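Local coordinates for carbonic anhydrase (Trichomonas vaginalis, PDB 6Y04), which probably catalyses the reversible hydration of carbon dioxide to hydrogencarbonate, as a zinc-dependent enzyme of the beta class, at residues 60-65 with 73-78. Residues are numbered along the deposited sequence; the frame is centred on the assembly and turned at random.
Sequences IKAAGN and SDIVVS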
ATOM      1  N   ILE A  60      -1.160   4.735   0.158  1.00 14.92           N
ATOM      2  CA  ILE A  60      -0.053   3.793   0.214  1.00 15.07           C
ATOM      3  C   ILE A  60      -0.351   2.875   1.394  1.00 15.34           C
ATOM      4  O   ILE A  60      -0.659   3.373   2.469  1.00 16.34           O
ATOM      5  CB  ILE A  60       1.265   4.578   0.410  1.00 14.37           C
ATOM      6  CG1 ILE A  60       1.502   5.563  -0.740  1.00 14.22           C
ATOM      7  CG2 ILE A  60       2.456   3.653   0.625  1.00 14.09           C
ATOM      8  CD1 ILE A  60       2.160   6.865  -0.340  1.00 13.68           C
ATOM      9  N   LYS A  61      -0.307   1.554   1.188  1.00 15.43           N
ATOM     10  CA  LYS A  61      -0.653   0.622   2.251  1.00 15.75           C
ATOM     11  C   LYS A  61       0.355  -0.520   2.345  1.00 16.03           C
ATOM     12  O   LYS A  61       0.664  -1.174   1.353  1.00 16.16           O
ATOM     13  CB  LYS A  61      -2.021  -0.023   2.017  1.00 15.45           C
ATOM     14  CG  LYS A  61      -3.237   0.893   1.991  1.00 15.35           C
ATOM     15  CD  LYS A  61      -4.487   0.056   2.093  1.00 15.12           C
ATOM     16  CE  LYS A  61      -5.764   0.802   1.801  1.00 15.50           C
ATOM     17  NZ  LYS A  61      -6.906  -0.141   1.831  1.00 15.78           N
ATOM     18  N   ALA A  62       0.801  -0.795   3.575  1.00 16.31           N
ATOM     19  CA  ALA A  62       1.616  -1.951   3.903  1.00 17.58           C
ATOM     20  C   ALA A  62       1.245  -2.425   5.302  1.00 18.33           C
ATOM     21  O   ALA A  62       0.714  -1.651   6.093  1.00 18.85           O
ATOM     22  CB  ALA A  62       3.085  -1.593   3.824  1.00 16.35           C
ATOM     23  N   ALA A  63       1.569  -3.685   5.609  1.00 19.31           N
ATOM     24  CA  ALA A  63       1.348  -4.239   6.936  1.00 20.88           C
ATOM     25  C   ALA A  63       2.023  -3.361   7.984  1.00 21.98           C
ATOM     26  O   ALA A  63       3.246  -3.315   8.059  1.00 22.93           O
ATOM     27  CB  ALA A  63       1.864  -5.658   6.986  1.00 20.16           C
ATOM     28  N   GLY A  64       1.215  -2.643   8.772  1.00 24.05           N
ATOM     29  CA  GLY A  64       1.721  -1.864   9.890  1.00 25.34           C
ATOM     30  C   GLY A  64       2.134  -0.442   9.513  1.00 26.77           C
ATOM     31  O   GLY A  64       2.586   0.313  10.373  1.00 28.09           O
ATOM     32  N   ASN A  65       1.979  -0.084   8.230  1.00 27.60           N
ATOM     33  CA  ASN A  65       2.157   1.279   7.738  1.00 28.73           C
ATOM     34  C   ASN A  65       3.416   1.936   8.318  1.00 28.98           C
ATOM     35  O   ASN A  65       3.376   3.089   8.756  1.00 27.79           O
ATOM     36  CB  ASN A  65       0.923   2.148   8.015  1.00 28.99           C
ATOM     37  CG  ASN A  65       0.486   2.112   9.466  1.00 28.88           C
ATOM     38  OD1 ASN A  65      -0.269   1.227   9.867  1.00 30.15           O
ATOM     39  ND2 ASN A  65       0.970   3.054  10.260  1.00 27.19           N
ATOM     40  N   SER A  73      12.477   2.596   0.542  1.00 25.60           N
ATOM     41  CA  SER A  73      11.589   1.453   0.698  1.00 22.86           C
ATOM     42  C   SER A  73      10.436   1.661  -0.274  1.00 21.02           C
ATOM     43  O   SER A  73      10.352   2.718  -0.892  1.00 20.88           O
ATOM     44  CB  SER A  73      11.092   1.344   2.124  1.00 21.87           C
ATOM     45  OG  SER A  73      10.334   2.492   2.482  1.00 22.17           O
ATOM     46  N   ASP A  74       9.555   0.662  -0.396  1.00 20.37           N
ATOM     47  CA  ASP A  74       8.345   0.780  -1.200  1.00 19.01           C
ATOM     48  C   ASP A  74       7.576   2.038  -0.784  1.00 18.66           C
ATOM     49  O   ASP A  74       7.162   2.828  -1.636  1.00 18.92           O
ATOM     50  CB  ASP A  74       7.443  -0.458  -1.070  1.00 19.22           C
ATOM     51  CG  ASP A  74       7.992  -1.754  -1.647  1.00 19.48           C
ATOM     52  OD1 ASP A  74       8.811  -1.695  -2.574  1.00 19.62           O
ATOM     53  OD2 ASP A  74       7.598  -2.821  -1.156  1.00 20.07           O
ATOM     54  N   ILE A  75       7.399   2.223   0.535  1.00 17.34           N
ATOM     55  CA  ILE A  75       6.569   3.299   1.054  1.00 16.48           C
ATOM     56  C   ILE A  75       7.240   4.637   0.758  1.00 15.77           C
ATOM     57  O   ILE A  75       6.600   5.554   0.245  1.00 17.14           O
ATOM     58  CB  ILE A  75       6.226   3.109   2.546  1.00 16.24           C
ATOM     59  CG1 ILE A  75       5.257   1.943   2.742  1.00 16.30           C
ATOM     60  CG2 ILE A  75       5.652   4.389   3.132  1.00 16.21           C
ATOM     61  CD1 ILE A  75       4.839   1.724   4.184  1.00 16.07           C
ATOM     62  N   VAL A  76       8.534   4.725   1.053  1.00 14.97           N
ATOM     63  CA  VAL A  76       9.279   5.959   0.869  1.00 14.26           C
ATOM     64  C   VAL A  76       9.237   6.387  -0.599  1.00 13.70           C
ATOM     65  O   VAL A  76       8.924   7.533  -0.893  1.00 14.13           O
ATOM     66  CB  VAL A  76      10.709   5.846   1.433  1.00 14.37           C
ATOM     67  CG1 VAL A  76      11.629   6.900   0.845  1.00 14.79           C
ATOM     68  CG2 VAL A  76      10.704   5.942   2.954  1.00 14.13           C
ATOM     69  N   VAL A  77       9.519   5.457  -1.517  1.00 13.30           N
ATOM     70  CA  VAL A  77       9.532   5.751  -2.945  1.00 13.09           C
ATOM     71  C   VAL A  77       8.165   6.286  -3.381  1.00 13.16           C
ATOM     72  O   VAL A  77       8.088   7.232  -4.165  1.00 13.11           O
ATOM     73  CB  VAL A  77       9.958   4.516  -3.770  1.00 12.93           C
ATOM     74  CG1 VAL A  77       9.703   4.674  -5.267  1.00 12.24           C
ATOM     75  CG2 VAL A  77      11.408   4.153  -3.507  1.00 13.00           C
ATOM     76  N   SER A  78       7.094   5.667  -2.864  1.00 13.27           N
ATOM     77  CA  SER A  78       5.726   6.094  -3.120  1.00 13.12           C
ATOM     78  C   SER A  78       5.530   7.554  -2.720  1.00 12.64           C
ATOM     79  O   SER A  78       4.859   8.300  -3.426  1.00 12.83           O
ATOM     80  CB  SER A  78       4.740   5.199  -2.414  1.00 13.54           C
ATOM     81  OG  SER A  78       4.807   3.875  -2.927  1.00 13.89           O
TER
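Ile60, on strand 57-61, packs against Ile75 and Ser78 at the start of helix 74-85, and its two branches divide unevenly: the methyl faces Ile75 and brushes Ser78, the ethyl arm lies against Ser78. With CG2 anti to the backbone N and CG1 anti to the carbonyl carbon (chi1 -60°), the methyl CG2 lies 3.9 Å from Ile75 CG1, while the ethyl arm runs along Ser78, its CG1 3.7 Å from Ser78 CB. The two isoleucine side chains meet at a slant. Ile75 is extended (chi2 -178°), which carries its CD1 past Ile60 to the methyl of Ala62, 3.8 Å from Ala62 CB, and on to the backbone of Asn65. Within one subunit no hydrogen bond joins the two segments, and the closest approaches are all between carbons.

Ser78 presents its CB to Ile60 and turns its hydroxyl back to its own helix, where OG donates to Asp74 O at 2.9 Å. That carbonyl also accepts from Ser78 N, the two donors arriving from opposite faces of its plane. Ser78 OG is further hydrogen-bonded to Ala63 N of the second subunit, which places the contact at the dimer interface. The helix start is capped by Ser73, whose OG accepts from Val76 N at 3.2 Å.

Ala62 to Asn65 form a type II beta turn closed by Asn65 N to Ala62 O, 2.9 Å; it brings Asn65 beside the zinc ligands Cys37 and His96. This is a strand-to-helix connection of the beta-carbonic anhydrase alpha/beta fold, with the helix packed on the sheet and the intervening turn bordering the zinc site.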